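Local atomic coordinates of Phthiocerol/phthiodiolone dimycocerosyl transferase (Mycobacterium tuberculosis, PDB entry 1Q9J), a protein that probably transfers mycocerosyl groups from mycocerosic acid synthase onto phthiocerol, phthiodiolone and phenolphthiocerol, completing synthesis of the dimycocerosate ester lipids. Residues S25-R31 with L359-K365; L104-Q108 with T119-C125; P212-L218 with Q387-H393. One frame throughout, in Å; residues are numbered along the deposited sequence.

Contact 1: S25-R31 with L359-K365; sequences SMTIQLR and LEIEDIK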
loop_
_atom_site.group_PDB
_atom_site.type_symbol
_atom_site.label_atom_id
_atom_site.label_comp_id
_atom_site.label_asym_id
_atom_site.label_seq_id
_atom_site.Cartn_x
_atom_site.Cartn_y
_atom_site.Cartn_z
ATOM N N SER A 25 5.221 -6.903 0.518
ATOM C CA SER A 25 5.823 -7.681 -0.552
ATOM C C SER A 25 5.123 -7.345 -1.861
ATOM O O SER A 25 3.954 -6.947 -1.895
ATOM C CB SER A 25 5.715 -9.187 -0.260
ATOM O OG SER A 25 4.355 -9.620 -0.196
ATOM N N MET A 26 5.873 -7.521 -2.933
ATOM C CA MET A 26 5.390 -7.256 -4.263
ATOM C C MET A 26 5.944 -8.369 -5.135
ATOM O O MET A 26 7.159 -8.503 -5.310
ATOM C CB MET A 26 5.900 -5.905 -4.754
ATOM C CG MET A 26 5.118 -5.346 -5.925
ATOM S SD MET A 26 3.397 -5.082 -5.415
ATOM C CE MET A 26 2.611 -6.362 -6.276
ATOM N N THR A 27 5.038 -9.170 -5.678
ATOM C CA THR A 27 5.420 -10.297 -6.499
ATOM C C THR A 27 4.973 -10.166 -7.942
ATOM O O THR A 27 3.802 -9.953 -8.242
ATOM C CB THR A 27 4.855 -11.580 -5.900
ATOM O OG1 THR A 27 5.193 -11.626 -4.506
ATOM C CG2 THR A 27 5.445 -12.800 -6.608
ATOM N N ILE A 28 5.942 -10.289 -8.830
ATOM C CA ILE A 28 5.693 -10.209 -10.248
ATOM C C ILE A 28 5.883 -11.600 -10.851
ATOM O O ILE A 28 6.989 -12.156 -10.821
ATOM C CB ILE A 28 6.688 -9.254 -10.942
ATOM C CG1 ILE A 28 6.591 -7.859 -10.356
ATOM C CG2 ILE A 28 6.423 -9.220 -12.424
ATOM C CD1 ILE A 28 7.501 -7.620 -9.155
ATOM N N GLN A 29 4.806 -12.159 -11.391
ATOM C CA GLN A 29 4.872 -13.468 -12.022
ATOM C C GLN A 29 5.471 -13.249 -13.411
ATOM O O GLN A 29 4.929 -12.483 -14.195
ATOM C CB GLN A 29 3.464 -14.049 -12.142
ATOM C CG GLN A 29 3.436 -15.395 -12.818
ATOM C CD GLN A 29 4.489 -16.336 -12.263
ATOM O OE1 GLN A 29 4.527 -16.597 -11.058
ATOM N NE2 GLN A 29 5.356 -16.848 -13.141
ATOM N N LEU A 30 6.583 -13.903 -13.724
ATOM C CA LEU A 30 7.184 -13.700 -15.036
ATOM C C LEU A 30 7.112 -14.902 -15.977
ATOM O O LEU A 30 6.736 -16.012 -15.584
ATOM C CB LEU A 30 8.643 -13.272 -14.881
ATOM C CG LEU A 30 8.861 -12.037 -14.005
ATOM C CD1 LEU A 30 10.348 -11.773 -13.828
ATOM C CD2 LEU A 30 8.176 -10.846 -14.647
ATOM N N ARG A 31 7.470 -14.645 -17.233
ATOM C CA ARG A 31 7.498 -15.650 -18.286
ATOM C C ARG A 31 8.621 -15.302 -19.244
ATOM O O ARG A 31 8.568 -14.290 -19.942
ATOM C CB ARG A 31 6.175 -15.707 -19.052
ATOM C CG ARG A 31 6.271 -16.579 -20.307
ATOM C CD ARG A 31 4.915 -17.088 -20.750
ATOM N NE ARG A 31 4.123 -16.071 -21.422
ATOM C CZ ARG A 31 2.804 -15.960 -21.306
ATOM N NH1 ARG A 31 2.134 -16.806 -20.533
ATOM N NH2 ARG A 31 2.152 -15.009 -21.971
ATOM N N LEU A 359 11.079 -11.189 -21.972
ATOM C CA LEU A 359 10.497 -11.315 -20.643
ATOM C C LEU A 359 9.200 -10.534 -20.636
ATOM O O LEU A 359 9.076 -9.528 -21.319
ATOM C CB LEU A 359 11.445 -10.758 -19.579
ATOM C CG LEU A 359 11.666 -11.596 -18.316
ATOM C CD1 LEU A 359 12.600 -10.818 -17.418
ATOM C CD2 LEU A 359 10.353 -11.898 -17.600
ATOM N N GLU A 360 8.229 -11.009 -19.873
ATOM C CA GLU A 360 6.947 -10.345 -19.802
ATOM C C GLU A 360 6.286 -10.641 -18.472
ATOM O O GLU A 360 6.387 -11.749 -17.946
ATOM C CB GLU A 360 6.048 -10.811 -20.951
ATOM C CG GLU A 360 6.251 -10.061 -22.265
ATOM C CD GLU A 360 6.357 -10.983 -23.470
ATOM O OE1 GLU A 360 7.456 -11.535 -23.707
ATOM O OE2 GLU A 360 5.340 -11.169 -24.175
ATOM N N ILE A 361 5.619 -9.635 -17.927
ATOM C CA ILE A 361 4.931 -9.770 -16.657
ATOM C C ILE A 361 3.558 -10.393 -16.866
ATOM O O ILE A 361 2.793 -9.923 -17.699
ATOM C CB ILE A 361 4.736 -8.398 -16.027
ATOM C CG1 ILE A 361 6.104 -7.728 -15.843
ATOM C CG2 ILE A 361 3.943 -8.530 -14.735
ATOM C CD1 ILE A 361 6.044 -6.311 -15.319
ATOM N N GLU A 362 3.235 -11.441 -16.117
ATOM C CA GLU A 362 1.927 -12.083 -16.265
ATOM C C GLU A 362 0.978 -11.725 -15.139
ATOM O O GLU A 362 -0.236 -11.771 -15.302
ATOM C CB GLU A 362 2.082 -13.608 -16.351
ATOM C CG GLU A 362 2.714 -14.059 -17.649
ATOM C CD GLU A 362 1.938 -13.565 -18.867
ATOM O OE1 GLU A 362 2.565 -13.414 -19.945
ATOM O OE2 GLU A 362 0.705 -13.333 -18.750
ATOM N N ASP A 363 1.529 -11.373 -13.987
ATOM C CA ASP A 363 0.684 -11.010 -12.861
ATOM C C ASP A 363 1.471 -10.256 -11.798
ATOM O O ASP A 363 2.686 -10.403 -11.692
ATOM C CB ASP A 363 0.049 -12.269 -12.260
ATOM C CG ASP A 363 -1.053 -11.947 -11.287
ATOM O OD1 ASP A 363 -1.442 -10.755 -11.230
ATOM O OD2 ASP A 363 -1.527 -12.880 -10.589
ATOM N N ILE A 364 0.771 -9.434 -11.025
ATOM C CA ILE A 364 1.399 -8.654 -9.968
ATOM C C ILE A 364 0.528 -8.678 -8.717
ATOM O O ILE A 364 -0.506 -8.015 -8.665
ATOM C CB ILE A 364 1.614 -7.187 -10.419
ATOM C CG1 ILE A 364 2.837 -7.103 -11.334
ATOM C CG2 ILE A 364 1.765 -6.278 -9.216
ATOM C CD1 ILE A 364 3.139 -5.706 -11.855
ATOM N N LYS A 365 0.947 -9.445 -7.714
ATOM C CA LYS A 365 0.184 -9.554 -6.472
ATOM C C LYS A 365 0.909 -8.872 -5.317
ATOM O O LYS A 365 2.128 -8.962 -5.194
ATOM C CB LYS A 365 -0.057 -11.025 -6.103
ATOM C CG LYS A 365 -0.672 -11.886 -7.198
ATOM C CD LYS A 365 -0.894 -13.318 -6.717
ATOM C CE LYS A 365 -1.210 -14.262 -7.880
ATOM N NZ LYS A 365 -0.092 -14.311 -8.875
#
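Strands 25-31 and 360-365 run antiparallel: the axes of these short segments lie at 163° and come within 4.6 Å, with Thr27 facing Lys365 and Gln29 facing Asp363 as hydrogen-bonded pairs. Gln29 is gripped by two residues: its N donates to Asp363 O at 2.8 Å, while Glu362 N reaches Gln29 O at 2.8 Å in a nearly straight bond of 175°. Because Glu362 and Asp363 both sit against this one residue, the arrangement is a classic beta bulge, and it shifts the register so that Leu30 pairs with Ile361. On the apolar face Ile28 turns CG2 anti to its backbone N (CG1 at chi1 -59°), and this methyl meets Ile361 CG2 at 3.5 Å. Strand 360-368, from the C-terminal half, here edges the five-stranded sheet built otherwise from the N-terminal half, a crossover consistent with the two-domain CoA-dependent acyltransferase fold. Leu30 CB lies 3.5 Å from Leu359 CD2, continuing an aliphatic layer that helix 129-148 covers through Phe140 and Tyr143. Isoleucine and leucine suit the face that packs inward; Thr27, Gln29, Asp363 and Lys365 suit the more exposed one. There Lys365 bends only at its last torsion, placing NZ in a salt bridge with Asp363 OD2, met from above the carboxylate plane, and Asp363 OD1 holds Arg215. Arg31 lies near Glu362 by charge alone, its placement doubtful.

Contact 2: L104-Q108 with T119-C125; sequences LLHLQ and TLYLHHC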
loop_
_atom_site.group_PDB
_atom_site.type_symbol
_atom_site.label_atom_id
_atom_site.label_comp_id
_atom_site.label_asym_id
_atom_site.label_seq_id
_atom_site.Cartn_x
_atom_site.Cartn_y
_atom_site.Cartn_z
ATOM N N LEU A 104 15.802 -5.111 6.172
ATOM C CA LEU A 104 14.500 -4.495 5.880
ATOM C C LEU A 104 14.155 -4.639 4.411
ATOM O O LEU A 104 13.128 -4.149 3.962
ATOM C CB LEU A 104 14.519 -3.013 6.235
ATOM C CG LEU A 104 14.832 -2.687 7.693
ATOM C CD1 LEU A 104 14.813 -1.177 7.889
ATOM C CD2 LEU A 104 13.805 -3.346 8.593
ATOM N N LEU A 105 15.019 -5.324 3.675
ATOM C CA LEU A 105 14.815 -5.512 2.254
ATOM C C LEU A 105 15.320 -6.897 1.831
ATOM O O LEU A 105 16.395 -7.344 2.258
ATOM C CB LEU A 105 15.557 -4.413 1.491
ATOM C CG LEU A 105 15.478 -4.412 -0.036
ATOM C CD1 LEU A 105 14.043 -4.203 -0.491
ATOM C CD2 LEU A 105 16.374 -3.330 -0.581
ATOM N N HIS A 106 14.533 -7.559 0.983
ATOM C CA HIS A 106 14.845 -8.894 0.480
ATOM C C HIS A 106 14.326 -9.042 -0.952
ATOM O O HIS A 106 13.146 -8.787 -1.221
ATOM C CB HIS A 106 14.190 -9.966 1.367
ATOM C CG HIS A 106 14.856 -10.154 2.700
ATOM N ND1 HIS A 106 16.122 -10.675 2.830
ATOM C CD2 HIS A 106 14.424 -9.896 3.957
ATOM C CE1 HIS A 106 16.446 -10.732 4.112
ATOM N NE2 HIS A 106 15.434 -10.266 4.817
ATOM N N LEU A 107 15.206 -9.428 -1.872
ATOM C CA LEU A 107 14.794 -9.642 -3.260
ATOM C C LEU A 107 14.847 -11.142 -3.527
ATOM O O LEU A 107 15.920 -11.719 -3.674
ATOM C CB LEU A 107 15.710 -8.900 -4.245
ATOM C CG LEU A 107 15.288 -9.105 -5.709
ATOM C CD1 LEU A 107 13.800 -8.812 -5.857
ATOM C CD2 LEU A 107 16.101 -8.217 -6.639
ATOM N N GLN A 108 13.680 -11.771 -3.599
ATOM C CA GLN A 108 13.604 -13.213 -3.814
ATOM C C GLN A 108 13.145 -13.636 -5.212
ATOM O O GLN A 108 11.995 -13.413 -5.590
ATOM C CB GLN A 108 12.669 -13.819 -2.770
ATOM C CG GLN A 108 12.585 -15.326 -2.817
ATOM C CD GLN A 108 11.428 -15.843 -2.000
ATOM O OE1 GLN A 108 10.272 -15.505 -2.268
ATOM N NE2 GLN A 108 11.725 -16.669 -0.997
ATOM N N THR A 119 10.016 -11.331 -6.257
ATOM C CA THR A 119 9.311 -10.842 -5.081
ATOM C C THR A 119 10.212 -9.957 -4.252
ATOM O O THR A 119 11.290 -10.380 -3.836
ATOM C CB THR A 119 8.828 -11.989 -4.197
ATOM O OG1 THR A 119 8.113 -12.929 -5.000
ATOM C CG2 THR A 119 7.910 -11.467 -3.096
ATOM N N LEU A 120 9.756 -8.731 -4.016
ATOM C CA LEU A 120 10.508 -7.777 -3.223
ATOM C C LEU A 120 9.833 -7.593 -1.878
ATOM O O LEU A 120 8.620 -7.404 -1.799
ATOM C CB LEU A 120 10.586 -6.429 -3.925
ATOM C CG LEU A 120 11.580 -5.467 -3.268
ATOM C CD1 LEU A 120 12.947 -5.656 -3.911
ATOM C CD2 LEU A 120 11.110 -4.028 -3.456
ATOM N N TYR A 121 10.625 -7.679 -0.818
ATOM C CA TYR A 121 10.112 -7.497 0.533
ATOM C C TYR A 121 10.712 -6.212 1.057
ATOM O O TYR A 121 11.929 -5.998 1.007
ATOM C CB TYR A 121 10.502 -8.650 1.445
ATOM C CG TYR A 121 9.880 -9.957 1.052
ATOM C CD1 TYR A 121 10.456 -10.745 0.064
ATOM C CD2 TYR A 121 8.709 -10.411 1.672
ATOM C CE1 TYR A 121 9.882 -11.955 -0.292
ATOM C CE2 TYR A 121 8.124 -11.620 1.322
ATOM C CZ TYR A 121 8.717 -12.390 0.336
ATOM O OH TYR A 121 8.129 -13.582 -0.038
ATOM N N LEU A 122 9.841 -5.362 1.576
ATOM C CA LEU A 122 10.255 -4.064 2.047
ATOM C C LEU A 122 9.564 -3.701 3.338
ATOM O O LEU A 122 8.345 -3.740 3.432
ATOM C CB LEU A 122 9.901 -3.051 0.976
ATOM C CG LEU A 122 10.467 -1.647 1.098
ATOM C CD1 LEU A 122 11.988 -1.678 1.146
ATOM C CD2 LEU A 122 9.967 -0.868 -0.105
ATOM N N HIS A 123 10.339 -3.360 4.352
ATOM C CA HIS A 123 9.725 -2.973 5.595
ATOM C C HIS A 123 8.966 -1.664 5.363
ATOM O O HIS A 123 9.507 -0.702 4.799
ATOM C CB HIS A 123 10.779 -2.806 6.671
ATOM C CG HIS A 123 10.202 -2.735 8.043
ATOM N ND1 HIS A 123 10.104 -3.839 8.859
ATOM C CD2 HIS A 123 9.583 -1.719 8.695
ATOM C CE1 HIS A 123 9.443 -3.513 9.959
ATOM N NE2 HIS A 123 9.115 -2.235 9.878
ATOM N N HIS A 124 7.712 -1.631 5.805
ATOM C CA HIS A 124 6.851 -0.462 5.603
ATOM C C HIS A 124 7.318 0.862 6.235
ATOM O O HIS A 124 6.829 1.935 5.882
ATOM C CB HIS A 124 5.429 -0.786 6.077
ATOM C CG HIS A 124 4.350 -0.038 5.349
ATOM N ND1 HIS A 124 4.298 1.338 5.294
ATOM C CD2 HIS A 124 3.236 -0.479 4.714
ATOM C CE1 HIS A 124 3.201 1.711 4.664
ATOM N NE2 HIS A 124 2.537 0.627 4.301
ATOM N N CYS A 125 8.273 0.787 7.147
ATOM C CA CYS A 125 8.758 1.988 7.776
ATOM C C CYS A 125 9.680 2.719 6.784
ATOM O O CYS A 125 10.129 3.834 7.023
ATOM C CB CYS A 125 9.510 1.644 9.074
ATOM S SG CYS A 125 11.311 1.259 8.854
#
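The Tyr121 ring meets strand 105-108 with its edge: His106 O lies in the ring plane, 3.6 Å from Tyr121 CD1, and Gln108 OE1 at the edge near that plane. The Gln108 amide is turned almost perpendicular to the ring, the planes 84° apart, with OE1 3.6 Å from Tyr121 OH. Tyr369 forms an edge-to-face pair with Tyr121. At the other end Leu104 CD2 approaches the His123 ring obliquely, 3.7 Å from His123 CG, while Cys125 CA sits in the plane at its edge; Phe23 adds an edge-to-face contact. His106 and Tyr121 exchange two bonds, Tyr121 N to His106 O at 2.8 Å and His106 N to Tyr121 O at 3.0 Å, and His123 N closes on Leu104 O. Leucines fill the other face: Leu105 CD1 reaches Leu122 CD1 at 3.6 Å and Leu120 CD1 at 3.9 Å. With CG anti to the backbone N (chi1 -180°), Leu105 leans this methyl across toward its partner strand. The pair is a beta hairpin whose second strand runs into His124, the probable proton acceptor; His123, His124 and Asp128 fall in the HHxxxDG motif of this superfamily, Asp128 probably organising the active site. Helix 36-49 covers Leu105 and Leu107 through Phe43, helix 129-148 packs Leu139, Val136 and Leu135 against Leu107, Leu120 and Leu122, and strand 23-31 flanks the hairpin, bonding Leu120 and Leu122 to Met26 and Thr24.

Contact 3: P212-L218 with Q387-H393; sequences PVTRLWL and QLIIEHH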
loop_
_atom_site.group_PDB
_atom_site.type_symbol
_atom_site.label_atom_id
_atom_site.label_comp_id
_atom_site.label_asym_id
_atom_site.label_seq_id
_atom_site.Cartn_x
_atom_site.Cartn_y
_atom_site.Cartn_z
ATOM N N PRO A 212 -3.453 -13.236 5.296
ATOM C CA PRO A 212 -4.327 -13.823 4.278
ATOM C C PRO A 212 -4.840 -12.736 3.335
ATOM O O PRO A 212 -5.210 -11.645 3.779
ATOM C CB PRO A 212 -5.434 -14.482 5.108
ATOM C CG PRO A 212 -5.413 -13.725 6.413
ATOM C CD PRO A 212 -3.946 -13.522 6.653
ATOM N N VAL A 213 -4.822 -13.036 2.037
ATOM C CA VAL A 213 -5.283 -12.106 1.005
ATOM C C VAL A 213 -6.183 -12.768 -0.022
ATOM O O VAL A 213 -5.733 -13.632 -0.784
ATOM C CB VAL A 213 -4.124 -11.488 0.186
ATOM C CG1 VAL A 213 -4.695 -10.522 -0.860
ATOM C CG2 VAL A 213 -3.138 -10.778 1.099
ATOM N N THR A 214 -7.446 -12.347 -0.058
ATOM C CA THR A 214 -8.407 -12.870 -1.027
ATOM C C THR A 214 -8.411 -11.927 -2.218
ATOM O O THR A 214 -8.254 -10.722 -2.060
ATOM C CB THR A 214 -9.820 -12.902 -0.472
ATOM O OG1 THR A 214 -9.869 -13.765 0.667
ATOM C CG2 THR A 214 -10.774 -13.413 -1.535
ATOM N N ARG A 215 -8.623 -12.465 -3.407
ATOM C CA ARG A 215 -8.606 -11.614 -4.569
ATOM C C ARG A 215 -9.582 -12.058 -5.664
ATOM O O ARG A 215 -9.604 -13.232 -6.058
ATOM C CB ARG A 215 -7.162 -11.554 -5.065
ATOM C CG ARG A 215 -6.916 -10.847 -6.367
ATOM C CD ARG A 215 -5.499 -10.325 -6.354
ATOM N NE ARG A 215 -4.792 -10.536 -7.608
ATOM C CZ ARG A 215 -3.609 -10.000 -7.890
ATOM N NH1 ARG A 215 -2.997 -9.214 -7.009
ATOM N NH2 ARG A 215 -3.025 -10.259 -9.052
ATOM N N LEU A 216 -10.405 -11.115 -6.132
ATOM C CA LEU A 216 -11.397 -11.374 -7.186
ATOM C C LEU A 216 -11.151 -10.445 -8.355
ATOM O O LEU A 216 -10.870 -9.271 -8.153
ATOM C CB LEU A 216 -12.809 -11.123 -6.670
ATOM C CG LEU A 216 -13.254 -12.064 -5.563
ATOM C CD1 LEU A 216 -14.661 -11.701 -5.100
ATOM C CD2 LEU A 216 -13.204 -13.488 -6.092
ATOM N N TRP A 217 -11.269 -10.965 -9.571
ATOM C CA TRP A 217 -11.060 -10.153 -10.762
ATOM C C TRP A 217 -12.356 -9.730 -11.457
ATOM O O TRP A 217 -13.466 -9.950 -10.962
ATOM C CB TRP A 217 -10.188 -10.895 -11.776
ATOM C CG TRP A 217 -8.756 -11.000 -11.412
ATOM C CD1 TRP A 217 -8.236 -11.619 -10.320
ATOM C CD2 TRP A 217 -7.644 -10.491 -12.158
ATOM N NE1 TRP A 217 -6.869 -11.528 -10.335
ATOM C CE2 TRP A 217 -6.475 -10.837 -11.455
ATOM C CE3 TRP A 217 -7.523 -9.769 -13.356
ATOM C CZ2 TRP A 217 -5.184 -10.491 -11.911
ATOM C CZ3 TRP A 217 -6.237 -9.423 -13.811
ATOM C CH2 TRP A 217 -5.091 -9.784 -13.087
ATOM N N LEU A 218 -12.177 -9.106 -12.617
ATOM C CA LEU A 218 -13.265 -8.627 -13.455
ATOM C C LEU A 218 -12.840 -8.727 -14.903
ATOM O O LEU A 218 -11.697 -8.417 -15.249
ATOM C CB LEU A 218 -13.603 -7.179 -13.123
ATOM C CG LEU A 218 -14.685 -7.030 -12.060
ATOM C CD1 LEU A 218 -14.917 -5.566 -11.736
ATOM C CD2 LEU A 218 -15.952 -7.670 -12.594
ATOM N N GLN A 387 -8.382 -4.634 -16.180
ATOM C CA GLN A 387 -9.292 -5.475 -15.414
ATOM C C GLN A 387 -9.217 -5.045 -13.958
ATOM O O GLN A 387 -8.136 -4.993 -13.372
ATOM C CB GLN A 387 -8.890 -6.944 -15.548
ATOM C CG GLN A 387 -8.587 -7.360 -16.987
ATOM C CD GLN A 387 -8.128 -8.814 -17.109
ATOM O OE1 GLN A 387 -8.850 -9.739 -16.717
ATOM N NE2 GLN A 387 -6.927 -9.023 -17.665
ATOM N N LEU A 388 -10.371 -4.719 -13.392
ATOM C CA LEU A 388 -10.438 -4.299 -12.008
ATOM C C LEU A 388 -10.191 -5.492 -11.113
ATOM O O LEU A 388 -10.663 -6.589 -11.393
ATOM C CB LEU A 388 -11.807 -3.715 -11.673
ATOM C CG LEU A 388 -12.051 -3.530 -10.170
ATOM C CD1 LEU A 388 -11.005 -2.608 -9.586
ATOM C CD2 LEU A 388 -13.442 -2.981 -9.935
ATOM N N ILE A 389 -9.451 -5.268 -10.035
ATOM C CA ILE A 389 -9.144 -6.325 -9.093
ATOM C C ILE A 389 -9.481 -5.894 -7.671
ATOM O O ILE A 389 -8.920 -4.928 -7.151
ATOM C CB ILE A 389 -7.659 -6.685 -9.140
ATOM C CG1 ILE A 389 -7.261 -7.091 -10.545
ATOM C CG2 ILE A 389 -7.372 -7.815 -8.175
ATOM C CD1 ILE A 389 -5.769 -7.290 -10.688
ATOM N N ILE A 390 -10.402 -6.622 -7.051
ATOM C CA ILE A 390 -10.808 -6.345 -5.682
ATOM C C ILE A 390 -9.983 -7.253 -4.774
ATOM O O ILE A 390 -9.629 -8.369 -5.162
ATOM C CB ILE A 390 -12.289 -6.676 -5.461
ATOM C CG1 ILE A 390 -13.167 -5.807 -6.350
ATOM C CG2 ILE A 390 -12.661 -6.448 -4.017
ATOM C CD1 ILE A 390 -14.636 -6.188 -6.263
ATOM N N GLU A 391 -9.695 -6.771 -3.568
ATOM C CA GLU A 391 -8.925 -7.529 -2.593
ATOM C C GLU A 391 -9.334 -7.248 -1.158
ATOM O O GLU A 391 -9.761 -6.146 -0.814
ATOM C CB GLU A 391 -7.434 -7.239 -2.735
ATOM C CG GLU A 391 -6.809 -7.797 -3.983
ATOM C CD GLU A 391 -5.297 -7.758 -3.923
ATOM O OE1 GLU A 391 -4.641 -8.122 -4.920
ATOM O OE2 GLU A 391 -4.764 -7.352 -2.871
ATOM N N HIS A 392 -9.193 -8.263 -0.321
ATOM C CA HIS A 392 -9.513 -8.141 1.084
ATOM C C HIS A 392 -8.308 -8.803 1.764
ATOM O O HIS A 392 -7.952 -9.950 1.461
ATOM C CB HIS A 392 -10.810 -8.882 1.386
ATOM C CG HIS A 392 -11.517 -8.395 2.616
ATOM N ND1 HIS A 392 -10.881 -7.690 3.616
ATOM C CD2 HIS A 392 -12.789 -8.583 3.038
ATOM C CE1 HIS A 392 -11.732 -7.471 4.607
ATOM N NE2 HIS A 392 -12.894 -8.003 4.282
ATOM N N HIS A 393 -7.673 -8.033 2.643
ATOM C CA HIS A 393 -6.487 -8.434 3.372
ATOM C C HIS A 393 -6.820 -8.608 4.826
ATOM O O HIS A 393 -7.716 -7.939 5.332
ATOM C CB HIS A 393 -5.416 -7.356 3.275
ATOM C CG HIS A 393 -4.918 -7.122 1.889
ATOM N ND1 HIS A 393 -3.737 -7.658 1.424
ATOM C CD2 HIS A 393 -5.438 -6.407 0.865
ATOM C CE1 HIS A 393 -3.548 -7.279 0.174
ATOM N NE2 HIS A 393 -4.567 -6.519 -0.190
#
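Arg215 sends CG anti to its backbone N (chi1 173°) while Glu391, across the non-hydrogen-bonded pair, turns CG beside its own N (chi1 -70°) and continues extended; the two chains then lie side by side and point the same way. Their charged ends meet in a salt bridge, Arg215 NH1 to Glu391 OE1 at 2.9 Å, with the oxygen at the edge of a guanidinium nearly coplanar with the carboxylate, although the exact place of OE1 is uncertain. Arginine suits this position because its several N-H groups can serve more than one partner: Asp363 forms a salt bridge with NH2, and Ile364 O accepts from NH1. On the same face two residues earlier, Val213 and His393 lie alongside each other, with Val213 CG1 over the imidazole face, 3.9 Å from its centroid, a CH-pi contact. His393 NE2 also gives Glu391 OE2 a weak bond. Beyond the arginine, Ile389 CD1 sits over the Trp217 six-membered ring, 3.5 Å from its centroid and 13° off the normal, another CH-pi contact, while Ile389 CG2 touches Arg215 CG at 3.6 Å. Leu218 CD1 and Leu388 CD2 extend the apolar packing toward helix 220-230. The backbones pair antiparallel, with Thr214 N bonded to His392 O at 2.9 Å and Ile390 N to Leu216 O at 2.9 Å. Strand 213-216 is an outermost strand of the six-stranded sheet; the other face of the pair, carrying Thr214, Ile390 and His392, packs on helix 399-412. The nearby arginine would be expected to favour the charged form of Glu391, as far as the uncertain place of OE1 allows, and, shared between Glu391 and Asp363, it ties this edge strand electrostatically to strand 360-368.

All three contacts are antiparallel strand pairs. Contacts 1 and 2 lie in the same sheet, where strands 23-31 and 117-123 are neighbours: Met26 O bonds Leu120 N, and the Thr27 and Thr119 hydroxyls meet. Contact 2 is buried, its chemistry mostly leucine packing and aromatic edges. Contacts 1 and 3 are partly buried; contact 1 sets charged residues on one face and aliphatic ones on the other, whereas contact 3 mixes its salt bridge with CH-pi packing. Contact 3 belongs to the other sheet, yet Arg215 crosses to Asp363 and Ile364 of contact 1, so a salt bridge and a probable hydrogen bond link the two sheets. Contacts 2 and 3 do not touch; their nearest atoms are about 11 Å apart.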